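Local structure of methyltransferase (Thermus thermophilus, 1WS6) at residues 3-9 / 57-62; 11-15 / 81-86. The protein is probably an S-adenosylmethionine-dependent methyltransferase of the Rossmann-like class, perhaps acting on ribosomal RNA as its RsmD relatives do. All coordinates share one frame; numbering follows the deposited sequence.

Both contacts hold the N-terminal arm of the chain, whose short antiparallel hairpin pairs strands 2-3 and 13-14, against helices of the Rossmann-like core. Interaction 1 joins the hairpin loop to helix 54-61, and interaction 2 joins the returning strand to helix 73-86; their centres lie about 10 Å apart. The first is mostly buried on its helix side and rests on uncharged backbone groups bonded to Glu58 and Ser61. The second has a buried part around Asn82 and Leu14, but it ends in charges at the surface, on Lys15, Arg85 and the partly exposed Glu81. Leu57 CD1 packs on Asn82 CB between the helices, while Gly11 N probably bonds Ile4 O within the arm.

Interaction 1: residues 3-9 / 57-62; sequences RILGGKA and LEAASE
The carboxylate of Glu58 takes two successive backbone N-H groups of the hairpin loop, one on each oxygen. Leu5 N donates to Glu58 OE1 over 2.6 Å in an almost straight bond (173°), whereas Gly6 N reaches Glu58 OE2 at 2.9 Å along a more bent path. Each oxygen uses its syn lone pair, the side facing its twin, so the pair of bonds fixes the rotation of the carboxylate. Glu58 gets there with CG anti to its backbone N (chi1 180°) and a bend at chi2 that turns the acid to the loop.

One turn further along the helix, Ser61 OG is held from two sides of the loop. It donates to Gly6 O at 2.5 Å, in the carbonyl plane on a lone pair, and accepts from Ala9 N at 2.8 Å. The Ser61 carbonyl, near the C-terminal end of the helix, receives Lys8 N, and Gly7 CA comes within 3.0 Å of the same Ser61 O in a CA-H...O contact. A side chain at Gly7 would run into that carbonyl, so it is the bare CA of glycine that allows the loop to lie this close; the positive phi (74°) by itself also favours glycine.

Ile4 borders these bonds: its CG2 lies 3.4 Å from Ser61 OG, and its CD1 makes an apolar contact with Leu57 CB at 3.9 Å, the two side chains crossing at about a right angle. Glu62 sends OE1 to a salt bridge with Arg36, while its CG approaches the backbone of Gly6. Helix 25-38 borders Glu58 and Glu62 through Phe32; Leu14 of strand 13-14 packs on Ile4 and Leu57, and helix 73-86 meets Leu57 through Asn82 and Val83.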
loop_
_atom_site.group_PDB
_atom_site.type_symbol
_atom_site.label_atom_id
_atom_site.label_comp_id
_atom_site.label_asym_id
_atom_site.label_seq_id
_atom_site.Cartn_x
_atom_site.Cartn_y
_atom_site.Cartn_z
ATOM N N ARG A 3 -7.905 6.460 -11.136
ATOM C CA ARG A 3 -7.383 7.797 -10.893
ATOM C C ARG A 3 -7.026 8.039 -9.436
ATOM O O ARG A 3 -7.571 7.398 -8.531
ATOM C CB ARG A 3 -8.414 8.853 -11.309
ATOM C CG ARG A 3 -8.802 8.840 -12.781
ATOM C CD ARG A 3 -9.939 9.816 -13.074
ATOM N NE ARG A 3 -10.366 9.758 -14.472
ATOM C CZ ARG A 3 -9.626 10.166 -15.501
ATOM N NH1 ARG A 3 -8.419 10.674 -15.302
ATOM N NH2 ARG A 3 -10.084 10.052 -16.739
ATOM N N ILE A 4 -6.093 8.965 -9.223
ATOM C CA ILE A 4 -5.701 9.356 -7.884
ATOM C C ILE A 4 -6.985 10.013 -7.378
ATOM O O ILE A 4 -7.618 10.764 -8.110
ATOM C CB ILE A 4 -4.571 10.411 -7.916
ATOM C CG1 ILE A 4 -3.305 9.814 -8.542
ATOM C CG2 ILE A 4 -4.300 10.929 -6.505
ATOM C CD1 ILE A 4 -2.750 8.604 -7.805
ATOM N N LEU A 5 -7.379 9.729 -6.146
ATOM C CA LEU A 5 -8.604 10.301 -5.596
ATOM C C LEU A 5 -8.476 11.684 -4.967
ATOM O O LEU A 5 -9.396 12.489 -5.070
ATOM C CB LEU A 5 -9.218 9.337 -4.574
ATOM C CG LEU A 5 -10.189 8.313 -5.163
ATOM C CD1 LEU A 5 -9.870 8.047 -6.632
ATOM C CD2 LEU A 5 -10.112 7.040 -4.344
ATOM N N GLY A 6 -7.353 11.963 -4.313
ATOM C CA GLY A 6 -7.183 13.263 -3.681
ATOM C C GLY A 6 -5.750 13.764 -3.643
ATOM O O GLY A 6 -4.853 13.157 -4.228
ATOM N N GLY A 7 -5.530 14.881 -2.959
ATOM C CA GLY A 7 -4.188 15.417 -2.864
ATOM C C GLY A 7 -3.665 16.075 -4.127
ATOM O O GLY A 7 -4.414 16.316 -5.072
ATOM N N LYS A 8 -2.364 16.352 -4.139
ATOM C CA LYS A 8 -1.700 17.015 -5.253
ATOM C C LYS A 8 -1.918 16.454 -6.656
ATOM O O LYS A 8 -1.832 17.199 -7.635
ATOM C CB LYS A 8 -0.197 17.106 -4.967
ATOM C CG LYS A 8 0.153 18.199 -3.961
ATOM C CD LYS A 8 1.594 18.114 -3.464
ATOM C CE LYS A 8 1.772 16.965 -2.472
ATOM N NZ LYS A 8 3.156 16.880 -1.916
ATOM N N ALA A 9 -2.202 15.159 -6.765
ATOM C CA ALA A 9 -2.410 14.542 -8.073
ATOM C C ALA A 9 -3.860 14.112 -8.324
ATOM O O ALA A 9 -4.136 13.304 -9.212
ATOM C CB ALA A 9 -1.475 13.348 -8.233
ATOM N N LEU A 57 0.749 5.621 -4.641
ATOM C CA LEU A 57 0.767 6.938 -5.261
ATOM C C LEU A 57 -0.312 7.825 -4.645
ATOM O O LEU A 57 -0.173 9.054 -4.592
ATOM C CB LEU A 57 0.563 6.824 -6.772
ATOM C CG LEU A 57 1.765 6.226 -7.510
ATOM C CD1 LEU A 57 1.474 6.111 -9.006
ATOM C CD2 LEU A 57 2.983 7.116 -7.275
ATOM N N GLU A 58 -1.389 7.194 -4.180
ATOM C CA GLU A 58 -2.471 7.932 -3.552
ATOM C C GLU A 58 -1.907 8.534 -2.268
ATOM O O GLU A 58 -2.167 9.689 -1.944
ATOM C CB GLU A 58 -3.635 6.998 -3.233
ATOM C CG GLU A 58 -4.824 7.672 -2.562
ATOM C CD GLU A 58 -5.588 8.601 -3.496
ATOM O OE1 GLU A 58 -5.787 8.236 -4.675
ATOM O OE2 GLU A 58 -6.001 9.689 -3.048
ATOM N N ALA A 59 -1.124 7.746 -1.542
ATOM C CA ALA A 59 -0.517 8.224 -0.304
ATOM C C ALA A 59 0.410 9.398 -0.615
ATOM O O ALA A 59 0.376 10.423 0.067
ATOM C CB ALA A 59 0.273 7.095 0.376
ATOM N N ALA A 60 1.232 9.244 -1.647
ATOM C CA ALA A 60 2.158 10.295 -2.031
ATOM C C ALA A 60 1.396 11.560 -2.365
ATOM O O ALA A 60 1.760 12.649 -1.932
ATOM C CB ALA A 60 2.978 9.858 -3.221
ATOM N N SER A 61 0.325 11.412 -3.131
ATOM C CA SER A 61 -0.481 12.551 -3.528
ATOM C C SER A 61 -1.106 13.231 -2.328
ATOM O O SER A 61 -1.424 14.416 -2.373
ATOM C CB SER A 61 -1.590 12.111 -4.483
ATOM O OG SER A 61 -2.416 13.208 -4.836
ATOM N N GLU A 62 -1.278 12.486 -1.246
ATOM C CA GLU A 62 -1.907 13.059 -0.076
ATOM C C GLU A 62 -0.951 13.538 0.995
ATOM O O GLU A 62 -1.356 13.777 2.126
ATOM C CB GLU A 62 -2.937 12.080 0.501
ATOM C CG GLU A 62 -4.194 12.011 -0.360
ATOM C CD GLU A 62 -5.272 11.105 0.201
ATOM O OE1 GLU A 62 -5.547 11.155 1.423
ATOM O OE2 GLU A 62 -5.865 10.351 -0.599
#

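Interaction 2: residues 11-15 / 81-86; sequences GVALK and ENVRRT
Asn82 reads the backbone of Lys15 with both ends of its side-chain amide. Lys15 N donates to Asn82 OD1 at 2.7 Å, from a position somewhat out of the carbonyl plane. Asn82 ND2 returns a nearly straight bond (176°) to Lys15 O at 2.8 Å. This second bond lies in the amide plane of Asn82 and uses a lone pair of the Lys15 carbonyl; ND2 also serves Ser52 O. With an alanine in place of Asn82, the N-H and C=O of Lys15 would probably lose both mates, and the strand end would be likely to drift from the helix. Alongside, Leu14 CD2 packs on Thr86 CG2 at 3.5 Å, and Val12 CG1 meets the same methyl at 3.9 Å.

Helix 73-86 follows the second strand of the methyltransferase core in a beta-alpha-beta unit, and the N-terminal hairpin lies across its last turns.

The solvent side is charged and less precisely bonded. Lys15 runs out extended and bends only at its end (chi4 74°), where NZ makes a rather long salt bridge of 3.5 Å to Glu81 OE2. Ala13 O sits over one face of the Arg85 guanidinium, 3.0 Å from Arg85 CZ, without the direction of a hydrogen bond. Lys15 NZ lies near the edge of that group, 3.4 Å from Arg85 NE, a like-charge approach that Glu81 probably eases.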
loop_
_atom_site.group_PDB
_atom_site.type_symbol
_atom_site.label_atom_id
_atom_site.label_comp_id
_atom_site.label_asym_id
_atom_site.label_seq_id
_atom_site.Cartn_x
_atom_site.Cartn_y
_atom_site.Cartn_z
ATOM N N GLY A 11 -7.314 13.237 -9.496
ATOM C CA GLY A 11 -7.869 13.116 -10.830
ATOM C C GLY A 11 -6.997 12.488 -11.901
ATOM O O GLY A 11 -7.513 12.032 -12.917
ATOM N N VAL A 12 -5.687 12.456 -11.692
ATOM C CA VAL A 12 -4.783 11.882 -12.690
ATOM C C VAL A 12 -4.970 10.379 -12.915
ATOM O O VAL A 12 -4.998 9.589 -11.967
ATOM C CB VAL A 12 -3.302 12.150 -12.316
ATOM C CG1 VAL A 12 -2.378 11.371 -13.239
ATOM C CG2 VAL A 12 -3.005 13.639 -12.421
ATOM N N ALA A 13 -5.089 9.994 -14.183
ATOM C CA ALA A 13 -5.276 8.595 -14.553
ATOM C C ALA A 13 -3.970 7.821 -14.423
ATOM O O ALA A 13 -2.898 8.320 -14.759
ATOM C CB ALA A 13 -5.795 8.496 -15.985
ATOM N N LEU A 14 -4.060 6.590 -13.943
ATOM C CA LEU A 14 -2.862 5.793 -13.789
ATOM C C LEU A 14 -2.866 4.645 -14.773
ATOM O O LEU A 14 -3.883 3.984 -14.948
ATOM C CB LEU A 14 -2.771 5.252 -12.360
ATOM C CG LEU A 14 -2.711 6.307 -11.251
ATOM C CD1 LEU A 14 -2.711 5.636 -9.882
ATOM C CD2 LEU A 14 -1.465 7.164 -11.450
ATOM N N LYS A 15 -1.735 4.422 -15.432
ATOM C CA LYS A 15 -1.631 3.318 -16.372
ATOM C C LYS A 15 -1.653 2.043 -15.528
ATOM O O LYS A 15 -0.843 1.892 -14.614
ATOM C CB LYS A 15 -0.315 3.388 -17.157
ATOM C CG LYS A 15 -0.138 4.609 -18.055
ATOM C CD LYS A 15 1.186 4.512 -18.831
ATOM C CE LYS A 15 1.418 5.685 -19.805
ATOM N NZ LYS A 15 1.799 6.981 -19.148
ATOM N N GLU A 81 6.287 5.142 -14.854
ATOM C CA GLU A 81 5.566 5.990 -15.783
ATOM C C GLU A 81 4.502 6.736 -14.988
ATOM O O GLU A 81 4.250 7.915 -15.231
ATOM C CB GLU A 81 4.885 5.166 -16.885
ATOM C CG GLU A 81 5.842 4.390 -17.779
ATOM C CD GLU A 81 5.189 3.930 -19.077
ATOM O OE1 GLU A 81 5.823 3.147 -19.826
ATOM O OE2 GLU A 81 4.045 4.362 -19.357
ATOM N N ASN A 82 3.888 6.049 -14.027
ATOM C CA ASN A 82 2.847 6.667 -13.228
ATOM C C ASN A 82 3.382 7.720 -12.272
ATOM O O ASN A 82 2.710 8.715 -12.016
ATOM C CB ASN A 82 2.037 5.604 -12.475
ATOM C CG ASN A 82 1.104 4.826 -13.395
ATOM O OD1 ASN A 82 0.604 5.367 -14.374
ATOM N ND2 ASN A 82 0.857 3.556 -13.073
ATOM N N VAL A 83 4.586 7.501 -11.749
ATOM C CA VAL A 83 5.209 8.457 -10.848
ATOM C C VAL A 83 5.418 9.731 -11.664
ATOM O O VAL A 83 5.282 10.845 -11.150
ATOM C CB VAL A 83 6.571 7.912 -10.308
ATOM C CG1 VAL A 83 7.448 9.050 -9.782
ATOM C CG2 VAL A 83 6.319 6.913 -9.180
ATOM N N ARG A 84 5.726 9.553 -12.946
ATOM C CA ARG A 84 5.933 10.660 -13.871
ATOM C C ARG A 84 4.628 11.390 -14.171
ATOM O O ARG A 84 4.549 12.607 -14.009
ATOM C CB ARG A 84 6.533 10.150 -15.181
ATOM C CG ARG A 84 8.032 9.952 -15.138
ATOM C CD ARG A 84 8.788 11.224 -15.522
ATOM N NE ARG A 84 9.050 11.287 -16.959
ATOM C CZ ARG A 84 9.828 12.195 -17.547
ATOM N NH1 ARG A 84 10.428 13.131 -16.821
ATOM N NH2 ARG A 84 10.017 12.157 -18.861
ATOM N N ARG A 85 3.607 10.654 -14.607
ATOM C CA ARG A 85 2.322 11.268 -14.927
ATOM C C ARG A 85 1.789 12.078 -13.753
ATOM O O ARG A 85 1.267 13.173 -13.934
ATOM C CB ARG A 85 1.279 10.213 -15.296
ATOM C CG ARG A 85 1.617 9.346 -16.489
ATOM C CD ARG A 85 0.552 8.257 -16.731
ATOM N NE ARG A 85 -0.609 8.726 -17.496
ATOM C CZ ARG A 85 -1.513 9.595 -17.048
ATOM N NH1 ARG A 85 -1.403 10.105 -15.831
ATOM N NH2 ARG A 85 -2.535 9.956 -17.815
ATOM N N THR A 86 1.923 11.542 -12.546
ATOM C CA THR A 86 1.417 12.226 -11.371
ATOM C C THR A 86 2.359 13.322 -10.892
ATOM O O THR A 86 1.961 14.216 -10.147
ATOM C CB THR A 86 1.164 11.231 -10.217
ATOM O OG1 THR A 86 2.413 10.761 -9.698
ATOM C CG2 THR A 86 0.351 10.040 -10.717
#